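Probable oxidoreductase (Mycobacterium abscessus, PDB 4EYE) probably acts as an oxidoreductase of the quinone-reductase-like group within the medium-chain dehydrogenase superfamily, its natural substrate being unestablished. Local coordinates at residues H290-Y293 with L294-T297; H145-Y148 with F149-R153; T297-G300 with L301-L304; A175-Q178 with I179-M183. One frame throughout, in Å; residues are numbered along the deposited sequence.

Interaction 1 (H290-Y293 with L294-T297); sequences HADY and LYET
The carbonyl oxygen of Tyr293 is gripped by two amides of the next turn. Thr297 N reaches Tyr293 O at 3.0 Å, nearly in line with the C=O bond, and Glu296 N comes to 2.8 Å from the same oxygen in a weak, bent bond of 120°. Just before this, a type I beta turn from His290 to Tyr293 swings the chain into helix 293-306, and Leu294 N and Tyr295 N bond to Ala291 O and Asp292 O. The Tyr293 ring leaves CB on the far side from its own amide nitrogen (chi1 -172°) and runs alongside the helix. The Thr297 side chain crosses it at about a right angle and puts CG2 3.2 Å from Tyr293 CE2. From the same side of the ring plane, but by CE1, comes Glu296, its carboxylate turned 63° from the ring and OE2 3.5 Å from Tyr293 CE1. One water bridges hydroxyl and carboxylate: it sits in the ring plane 2.6 Å from Tyr293 OH, and donates a hydrogen bond to Glu296 OE1 at 2.8 Å. On the outer surface Asp292 OD1 lies 3.9 Å from Tyr295 CE2, carboxylate and ring almost coplanar in tilt. Arg153 makes a cation-pi contact with the Tyr293 ring from the side of its plane opposite the Glu296 carboxylate, and ring and hydroxyl may be polarised between the two charges.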
loop_
_atom_site.group_PDB
_atom_site.type_symbol
_atom_site.label_atom_id
_atom_site.label_comp_id
_atom_site.label_asym_id
_atom_site.label_seq_id
_atom_site.Cartn_x
_atom_site.Cartn_y
_atom_site.Cartn_z
ATOM N N HIS A 290 -0.386 10.625 -15.781
ATOM C CA HIS A 290 -0.394 11.861 -14.977
ATOM C C HIS A 290 0.761 11.823 -14.033
ATOM O O HIS A 290 0.579 11.974 -12.820
ATOM C CB HIS A 290 -1.636 11.944 -14.108
ATOM C CG HIS A 290 -2.927 11.935 -14.870
ATOM N ND1 HIS A 290 -3.531 10.791 -15.266
ATOM C CD2 HIS A 290 -3.758 12.976 -15.254
ATOM C CE1 HIS A 290 -4.679 11.092 -15.896
ATOM N NE2 HIS A 290 -4.812 12.436 -15.893
ATOM N N ALA A 291 1.958 11.623 -14.561
ATOM C CA ALA A 291 3.106 11.364 -13.707
ATOM C C ALA A 291 3.352 12.517 -12.697
ATOM O O ALA A 291 3.754 12.259 -11.571
ATOM C CB ALA A 291 4.361 11.042 -14.529
ATOM N N ASP A 292 3.060 13.754 -13.070
ATOM C CA ASP A 292 3.255 14.894 -12.177
ATOM C C ASP A 292 2.326 14.935 -10.964
ATOM O O ASP A 292 2.634 15.610 -10.009
ATOM C CB ASP A 292 3.132 16.211 -12.928
ATOM C CG ASP A 292 4.187 16.355 -14.006
ATOM O OD1 ASP A 292 5.111 15.521 -14.059
ATOM O OD2 ASP A 292 4.100 17.305 -14.791
ATOM N N TYR A 293 1.232 14.173 -10.979
ATOM C CA TYR A 293 0.374 14.106 -9.798
ATOM C C TYR A 293 1.155 13.530 -8.617
ATOM O O TYR A 293 0.887 13.873 -7.452
ATOM C CB TYR A 293 -0.913 13.360 -10.057
ATOM C CG TYR A 293 -1.883 13.451 -8.893
ATOM C CD1 TYR A 293 -2.518 14.657 -8.571
ATOM C CD2 TYR A 293 -2.169 12.344 -8.124
ATOM C CE1 TYR A 293 -3.415 14.720 -7.513
ATOM C CE2 TYR A 293 -3.056 12.402 -7.067
ATOM C CZ TYR A 293 -3.688 13.596 -6.773
ATOM O OH TYR A 293 -4.560 13.655 -5.692
ATOM N N LEU A 294 2.145 12.691 -8.923
ATOM C CA LEU A 294 2.998 12.123 -7.908
ATOM C C LEU A 294 3.651 13.170 -6.998
ATOM O O LEU A 294 3.831 12.917 -5.824
ATOM C CB LEU A 294 4.070 11.257 -8.556
ATOM C CG LEU A 294 4.850 10.302 -7.657
ATOM C CD1 LEU A 294 3.962 9.257 -6.933
ATOM C CD2 LEU A 294 5.847 9.604 -8.577
ATOM N N TYR A 295 3.989 14.346 -7.534
ATOM C CA TYR A 295 4.545 15.401 -6.702
ATOM C C TYR A 295 3.530 15.869 -5.669
ATOM O O TYR A 295 3.907 16.176 -4.535
ATOM C CB TYR A 295 4.953 16.656 -7.485
ATOM C CG TYR A 295 5.874 16.511 -8.674
ATOM C CD1 TYR A 295 6.889 15.549 -8.737
ATOM C CD2 TYR A 295 5.707 17.367 -9.777
ATOM C CE1 TYR A 295 7.716 15.468 -9.862
ATOM C CE2 TYR A 295 6.524 17.290 -10.882
ATOM C CZ TYR A 295 7.532 16.358 -10.920
ATOM O OH TYR A 295 8.329 16.333 -12.070
ATOM N N GLU A 296 2.270 15.917 -6.074
ATOM C CA GLU A 296 1.179 16.324 -5.185
ATOM C C GLU A 296 0.872 15.284 -4.121
ATOM O O GLU A 296 0.594 15.641 -3.007
ATOM C CB GLU A 296 -0.114 16.601 -5.971
ATOM C CG GLU A 296 -1.111 17.363 -5.130
ATOM C CD GLU A 296 -2.471 17.637 -5.800
ATOM O OE1 GLU A 296 -3.497 17.488 -5.064
ATOM O OE2 GLU A 296 -2.486 18.056 -6.970
ATOM N N THR A 297 0.879 14.002 -4.467
ATOM C CA THR A 297 0.626 12.974 -3.470
ATOM C C THR A 297 1.787 12.926 -2.444
ATOM O O THR A 297 1.553 12.808 -1.259
ATOM C CB THR A 297 0.400 11.567 -4.052
ATOM O OG1 THR A 297 1.553 11.174 -4.801
ATOM C CG2 THR A 297 -0.830 11.558 -4.959
HETATM O O HOH W 1 -5.795 15.893 -5.238
#

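Interaction 2 (H145-Y148 with F149-R153); sequences HTMY and FAYAR
From Phe149 to Ala152, each amide bonds the carbonyl four residues back, running from Phe149 N to His145 O at 3.1 Å through to Ala152 N to Tyr148 O at 2.7 Å. Arg153 N continues the pattern, although the backbone between Ala150 and Arg153 also shows a wider pi-type turn. Among the side chains, Met147 and Tyr151 make a CH-pi contact. The CG of Met147 lies beside the backbone N (chi1 -72°), and further bends at the next two torsions curl the thioether back so that its methyl comes over one face of Tyr151. Met147 CE is 3.8 Å from the centroid of the Tyr151 ring and 19° off its normal, shifted toward the rim on the hydroxyl side. The same methyl, Met147 CE, touches Ala150 CB at 3.8 Å. Helix 143-154 leads toward strand 162-165, first in chain order of the six-stranded parallel Rossmann sheet, and this side of it rests on helix 171-182, where Met147 and Tyr151 both pack on Ile179. Round the helix, Tyr148 points its ring the other way, with CG anti to the backbone N (chi1 -165°), and Tyr148 CE2 lies obliquely 3.6 Å from Ala152 CB. Phe149 turns the edge of its ring to Thr146 O, with Phe149 CD2 3.9 Å away. Beyond that, Phe149 meets the rings of Trp283 and Phe286 of helix 283-289, its own plane inclined to each of them.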
loop_
_atom_site.group_PDB
_atom_site.type_symbol
_atom_site.label_atom_id
_atom_site.label_comp_id
_atom_site.label_asym_id
_atom_site.label_seq_id
_atom_site.Cartn_x
_atom_site.Cartn_y
_atom_site.Cartn_z
ATOM N N HIS A 145 0.205 6.379 -1.125
ATOM C CA HIS A 145 -0.013 7.154 -2.335
ATOM C C HIS A 145 -1.296 6.761 -2.992
ATOM O O HIS A 145 -2.001 7.615 -3.489
ATOM C CB HIS A 145 1.144 6.994 -3.354
ATOM C CG HIS A 145 2.331 7.801 -3.021
ATOM N ND1 HIS A 145 2.555 9.011 -3.558
ATOM C CD2 HIS A 145 3.378 7.567 -2.122
ATOM C CE1 HIS A 145 3.662 9.513 -3.026
ATOM N NE2 HIS A 145 4.158 8.633 -2.157
ATOM N N THR A 146 -1.624 5.464 -2.982
ATOM C CA THR A 146 -2.894 4.993 -3.505
ATOM C C THR A 146 -4.089 5.641 -2.787
ATOM O O THR A 146 -5.014 6.129 -3.431
ATOM C CB THR A 146 -3.016 3.462 -3.403
ATOM O OG1 THR A 146 -1.975 2.862 -4.157
ATOM C CG2 THR A 146 -4.356 2.975 -3.933
ATOM N N MET A 147 -4.037 5.642 -1.464
ATOM C CA MET A 147 -5.124 6.161 -0.656
ATOM C C MET A 147 -5.181 7.690 -0.639
ATOM O O MET A 147 -6.278 8.228 -0.644
ATOM C CB MET A 147 -5.166 5.532 0.750
ATOM C CG MET A 147 -5.639 4.054 0.785
ATOM S SD MET A 147 -7.205 3.756 -0.127
ATOM C CE MET A 147 -8.270 5.017 0.577
ATOM N N TYR A 148 -4.041 8.383 -0.753
ATOM C CA TYR A 148 -4.056 9.849 -0.918
ATOM C C TYR A 148 -4.790 10.201 -2.220
ATOM O O TYR A 148 -5.711 11.019 -2.224
ATOM C CB TYR A 148 -2.665 10.479 -0.933
ATOM C CG TYR A 148 -2.731 11.976 -0.749
ATOM C CD1 TYR A 148 -2.621 12.537 0.521
ATOM C CD2 TYR A 148 -2.946 12.814 -1.816
ATOM C CE1 TYR A 148 -2.722 13.898 0.724
ATOM C CE2 TYR A 148 -3.062 14.187 -1.632
ATOM C CZ TYR A 148 -2.919 14.713 -0.341
ATOM O OH TYR A 148 -3.022 16.054 -0.152
ATOM N N PHE A 149 -4.347 9.597 -3.311
ATOM C CA PHE A 149 -5.027 9.697 -4.593
ATOM C C PHE A 149 -6.518 9.356 -4.528
ATOM O O PHE A 149 -7.332 10.117 -5.021
ATOM C CB PHE A 149 -4.329 8.768 -5.577
ATOM C CG PHE A 149 -5.080 8.535 -6.856
ATOM C CD1 PHE A 149 -5.212 9.556 -7.812
ATOM C CD2 PHE A 149 -5.568 7.284 -7.153
ATOM C CE1 PHE A 149 -5.844 9.317 -9.021
ATOM C CE2 PHE A 149 -6.222 7.041 -8.371
ATOM C CZ PHE A 149 -6.349 8.052 -9.300
ATOM N N ALA A 150 -6.865 8.223 -3.915
ATOM C CA ALA A 150 -8.270 7.813 -3.786
ATOM C C ALA A 150 -9.102 8.876 -3.105
ATOM O O ALA A 150 -10.231 9.184 -3.530
ATOM C CB ALA A 150 -8.410 6.493 -2.976
ATOM N N TYR A 151 -8.581 9.379 -2.001
ATOM C CA TYR A 151 -9.295 10.406 -1.234
ATOM C C TYR A 151 -9.292 11.797 -1.866
ATOM O O TYR A 151 -10.360 12.448 -2.035
ATOM C CB TYR A 151 -8.690 10.501 0.155
ATOM C CG TYR A 151 -9.052 9.377 1.094
ATOM C CD1 TYR A 151 -10.280 8.759 1.049
ATOM C CD2 TYR A 151 -8.152 8.970 2.082
ATOM C CE1 TYR A 151 -10.619 7.764 1.966
ATOM C CE2 TYR A 151 -8.467 7.966 2.960
ATOM C CZ TYR A 151 -9.678 7.366 2.929
ATOM O OH TYR A 151 -9.966 6.394 3.895
ATOM N N ALA A 152 -8.126 12.254 -2.276
ATOM C CA ALA A 152 -7.989 13.633 -2.730
ATOM C C ALA A 152 -8.506 13.810 -4.140
ATOM O O ALA A 152 -9.180 14.795 -4.412
ATOM C CB ALA A 152 -6.552 14.061 -2.644
ATOM N N ARG A 153 -8.198 12.887 -5.045
ATOM C CA ARG A 153 -8.523 13.068 -6.438
ATOM C C ARG A 153 -9.821 12.383 -6.844
ATOM O O ARG A 153 -10.668 12.981 -7.499
ATOM C CB ARG A 153 -7.381 12.577 -7.321
ATOM C CG ARG A 153 -7.630 12.726 -8.815
ATOM C CD ARG A 153 -7.383 14.145 -9.314
ATOM N NE ARG A 153 -7.330 14.155 -10.780
ATOM C CZ ARG A 153 -6.566 14.951 -11.506
ATOM N NH1 ARG A 153 -5.717 15.809 -10.930
ATOM N NH2 ARG A 153 -6.610 14.874 -12.813
#

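Interaction 3 (T297-G300 with L301-L304); sequences TQAG and LEKL
Gln298 and Glu302 are brought together by unlike torsions. Gln298 sets off with CG opposite its own backbone N (chi1 -177°) and then bends sharply at chi2 (70°), whereas Glu302 places CG beside its backbone N and runs on extended. The two chains therefore meet obliquely, with amide and carboxylate planes 70° apart. Glu302 OE2 lies 3.6 Å from Gln298 CG and 3.5 Å from Gln298 NE2, where the charges are probably of compatible sign. The other end of that amide, OE1, faces His145 NE2 through a weak hydrogen bond. Glu302 CG also presses on the backbone, 3.1 Å from Gln298 O, the oxygen that accepts Glu302 N at 2.8 Å. Leu301 CG and Leu304 CG lean in the same way over Thr297 O and Gly300 O, at 3.3 Å and 3.4 Å. Gly300, which has no side chain, is buried on the face turned to Tyr148. Lys303 points outward and forms a salt bridge with Glu307. With Leu301 and Leu304 packed on Ile179 and Met309, and Gln298 and Glu302 turned to strand 125-127, this is a typical amphipathic helix, here bridging the Rossmann half and the GroES-like half of a medium-chain dehydrogenase.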
loop_
_atom_site.group_PDB
_atom_site.type_symbol
_atom_site.label_atom_id
_atom_site.label_comp_id
_atom_site.label_asym_id
_atom_site.label_seq_id
_atom_site.Cartn_x
_atom_site.Cartn_y
_atom_site.Cartn_z
ATOM N N THR A 297 0.879 14.002 -4.467
ATOM C CA THR A 297 0.626 12.974 -3.470
ATOM C C THR A 297 1.787 12.926 -2.444
ATOM O O THR A 297 1.553 12.808 -1.259
ATOM C CB THR A 297 0.400 11.567 -4.052
ATOM O OG1 THR A 297 1.553 11.174 -4.801
ATOM C CG2 THR A 297 -0.830 11.558 -4.959
ATOM N N GLN A 298 3.019 13.064 -2.911
ATOM C CA GLN A 298 4.184 13.086 -2.003
ATOM C C GLN A 298 4.142 14.312 -1.055
ATOM O O GLN A 298 4.362 14.170 0.137
ATOM C CB GLN A 298 5.497 13.117 -2.796
ATOM C CG GLN A 298 6.747 13.069 -1.938
ATOM C CD GLN A 298 6.983 11.730 -1.260
ATOM O OE1 GLN A 298 6.272 10.762 -1.483
ATOM N NE2 GLN A 298 8.048 11.655 -0.452
ATOM N N ALA A 299 3.818 15.476 -1.599
ATOM C CA ALA A 299 3.683 16.694 -0.800
ATOM C C ALA A 299 2.582 16.541 0.278
ATOM O O ALA A 299 2.790 16.893 1.433
ATOM C CB ALA A 299 3.471 17.933 -1.683
ATOM N N GLY A 300 1.433 15.983 -0.112
ATOM C CA GLY A 300 0.326 15.723 0.807
ATOM C C GLY A 300 0.724 14.776 1.917
ATOM O O GLY A 300 0.413 15.001 3.112
ATOM N N LEU A 301 1.455 13.736 1.555
ATOM C CA LEU A 301 1.893 12.736 2.549
ATOM C C LEU A 301 2.983 13.290 3.474
ATOM O O LEU A 301 2.968 13.008 4.679
ATOM C CB LEU A 301 2.335 11.431 1.888
ATOM C CG LEU A 301 1.210 10.626 1.247
ATOM C CD1 LEU A 301 1.857 9.493 0.421
ATOM C CD2 LEU A 301 0.148 10.094 2.251
ATOM N N GLU A 302 3.895 14.060 2.917
ATOM C CA GLU A 302 4.924 14.734 3.711
ATOM C C GLU A 302 4.290 15.654 4.802
ATOM O O GLU A 302 4.796 15.726 5.892
ATOM C CB GLU A 302 5.852 15.586 2.825
ATOM C CG GLU A 302 6.793 14.766 1.951
ATOM C CD GLU A 302 7.552 15.583 0.902
ATOM O OE1 GLU A 302 7.177 16.723 0.556
ATOM O OE2 GLU A 302 8.564 15.057 0.401
ATOM N N LYS A 303 3.183 16.325 4.455
ATOM C CA LYS A 303 2.450 17.168 5.370
ATOM C C LYS A 303 1.768 16.344 6.464
ATOM O O LYS A 303 1.891 16.669 7.661
ATOM C CB LYS A 303 1.421 18.009 4.610
ATOM C CG LYS A 303 0.362 18.724 5.473
ATOM C CD LYS A 303 -0.607 19.538 4.608
ATOM C CE LYS A 303 -2.055 19.534 5.131
ATOM N NZ LYS A 303 -2.260 20.501 6.235
ATOM N N LEU A 304 1.093 15.265 6.069
ATOM C CA LEU A 304 0.484 14.346 7.044
ATOM C C LEU A 304 1.513 13.765 8.008
ATOM O O LEU A 304 1.237 13.705 9.196
ATOM C CB LEU A 304 -0.359 13.253 6.361
ATOM C CG LEU A 304 -1.569 13.788 5.576
ATOM C CD1 LEU A 304 -2.238 12.747 4.686
ATOM C CD2 LEU A 304 -2.599 14.384 6.517
#

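Interaction 4 (A175-Q178 with I179-M183); sequences AAIQ and IAKGM
Ile179 folds back over the carbonyl of Ala175, one turn earlier. Its CB lies 3.3 Å from Ala175 O, CG1 stays at 3.3 Å because it sits beside the backbone N (chi1 -63°), and the terminal CD1 drifts to 3.7 Å from the same oxygen. The other branch, CG2, points to the Tyr151 ring, and the side chain as a whole also packs on Met309. Under this cover Ile179 N bonds Ala175 O at 2.9 Å. Ala180 CB lies 3.2 Å from Ala176 O, and Ala180 N bonds to that oxygen, which has a second partner in helix 143-154 and so serves both its own helix and a neighbouring one. Helix 171-182 is the crossover helix of the beta-alpha-beta unit between strands 162-165 and 186-191, the opening unit of the Rossmann fold. On its sheet side Ile177, Ala180 and Lys181 pack on Val187 of strand 186-191. Lys181 keeps its CG 3.3 Å from Ile177 O and then bends twice, at chi2 and chi3, to bring NZ to a salt bridge with Asp206 and a hydrogen bond to Ala185 O. Gln178 projects from another side, its amide held at both ends by Tyr144 OH and Arg310 O. Gly182 N closes on Gln178 O at 2.8 Å, and at Met183 the backbone leaves helical geometry.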
loop_
_atom_site.group_PDB
_atom_site.type_symbol
_atom_site.label_atom_id
_atom_site.label_comp_id
_atom_site.label_asym_id
_atom_site.label_seq_id
_atom_site.Cartn_x
_atom_site.Cartn_y
_atom_site.Cartn_z
ATOM N N ALA A 175 -3.622 2.452 5.770
ATOM C CA ALA A 175 -3.416 3.725 5.115
ATOM C C ALA A 175 -4.739 4.496 4.975
ATOM O O ALA A 175 -4.801 5.711 5.157
ATOM C CB ALA A 175 -2.736 3.536 3.744
ATOM N N ALA A 176 -5.796 3.771 4.686
ATOM C CA ALA A 176 -7.136 4.398 4.465
ATOM C C ALA A 176 -7.640 5.039 5.766
ATOM O O ALA A 176 -8.157 6.163 5.743
ATOM C CB ALA A 176 -8.116 3.339 3.954
ATOM N N ILE A 177 -7.359 4.387 6.901
ATOM C CA ILE A 177 -7.688 4.942 8.203
ATOM C C ILE A 177 -6.850 6.194 8.513
ATOM O O ILE A 177 -7.402 7.238 8.889
ATOM C CB ILE A 177 -7.460 3.934 9.366
ATOM C CG1 ILE A 177 -8.400 2.728 9.214
ATOM C CG2 ILE A 177 -7.766 4.580 10.743
ATOM C CD1 ILE A 177 -8.073 1.600 10.166
ATOM N N GLN A 178 -5.525 6.073 8.423
ATOM C CA GLN A 178 -4.668 7.129 8.933
ATOM C C GLN A 178 -4.800 8.366 8.053
ATOM O O GLN A 178 -4.851 9.488 8.563
ATOM C CB GLN A 178 -3.202 6.689 8.965
ATOM C CG GLN A 178 -2.882 5.611 9.979
ATOM C CD GLN A 178 -1.395 5.505 10.180
ATOM O OE1 GLN A 178 -0.633 5.284 9.207
ATOM N NE2 GLN A 178 -0.950 5.715 11.391
ATOM N N ILE A 179 -4.899 8.177 6.750
ATOM C CA ILE A 179 -5.072 9.308 5.872
ATOM C C ILE A 179 -6.442 10.014 6.056
ATOM O O ILE A 179 -6.514 11.238 6.017
ATOM C CB ILE A 179 -4.837 8.967 4.404
ATOM C CG1 ILE A 179 -3.371 8.524 4.210
ATOM C CG2 ILE A 179 -5.192 10.191 3.518
ATOM C CD1 ILE A 179 -3.008 7.958 2.859
ATOM N N ALA A 180 -7.503 9.242 6.201
ATOM C CA ALA A 180 -8.840 9.809 6.433
ATOM C C ALA A 180 -8.840 10.637 7.739
ATOM O O ALA A 180 -9.346 11.771 7.770
ATOM C CB ALA A 180 -9.890 8.698 6.501
ATOM N N LYS A 181 -8.238 10.094 8.788
ATOM C CA LYS A 181 -8.159 10.806 10.083
ATOM C C LYS A 181 -7.325 12.058 9.894
ATOM O O LYS A 181 -7.699 13.138 10.342
ATOM C CB LYS A 181 -7.566 9.926 11.185
ATOM C CG LYS A 181 -8.443 8.787 11.649
ATOM C CD LYS A 181 -9.834 9.218 12.106
ATOM C CE LYS A 181 -9.840 10.087 13.362
ATOM N NZ LYS A 181 -11.191 10.741 13.474
ATOM N N GLY A 182 -6.233 11.911 9.147
ATOM C CA GLY A 182 -5.379 13.032 8.815
ATOM C C GLY A 182 -6.108 14.139 8.075
ATOM O O GLY A 182 -5.777 15.299 8.244
ATOM N N MET A 183 -7.085 13.766 7.241
ATOM C CA MET A 183 -7.856 14.740 6.482
ATOM C C MET A 183 -9.103 15.261 7.217
ATOM O O MET A 183 -9.954 15.909 6.616
ATOM C CB MET A 183 -8.257 14.163 5.129
ATOM C CG MET A 183 -7.083 13.970 4.191
ATOM S SD MET A 183 -7.580 13.176 2.663
ATOM C CE MET A 183 -6.120 13.480 1.688
#

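In the fold
Interaction 2 touches all three others, its centre about 11 Å from those of interactions 1 and 3 and about 10 Å from that of interaction 4. His145 ND1 probably hydrogen-bonds Thr297 OG1 (2.7 Å), the residue interactions 1 and 3 share on helix 293-306, and Tyr148 OH packs on Gly300 CA at 3.5 Å. Toward interaction 4, Tyr151 OH probably bonds Ala176 O at 2.6 Å. Interactions 3 and 4 meet directly where Leu301 CD2 lies 3.9 Å from Ile179 CD1, whereas interactions 1 and 4 do not touch. Methylpentanediol, probably from the crystallisation liquor, is bound about 4 Å from the side chains of His145 and of Leu294.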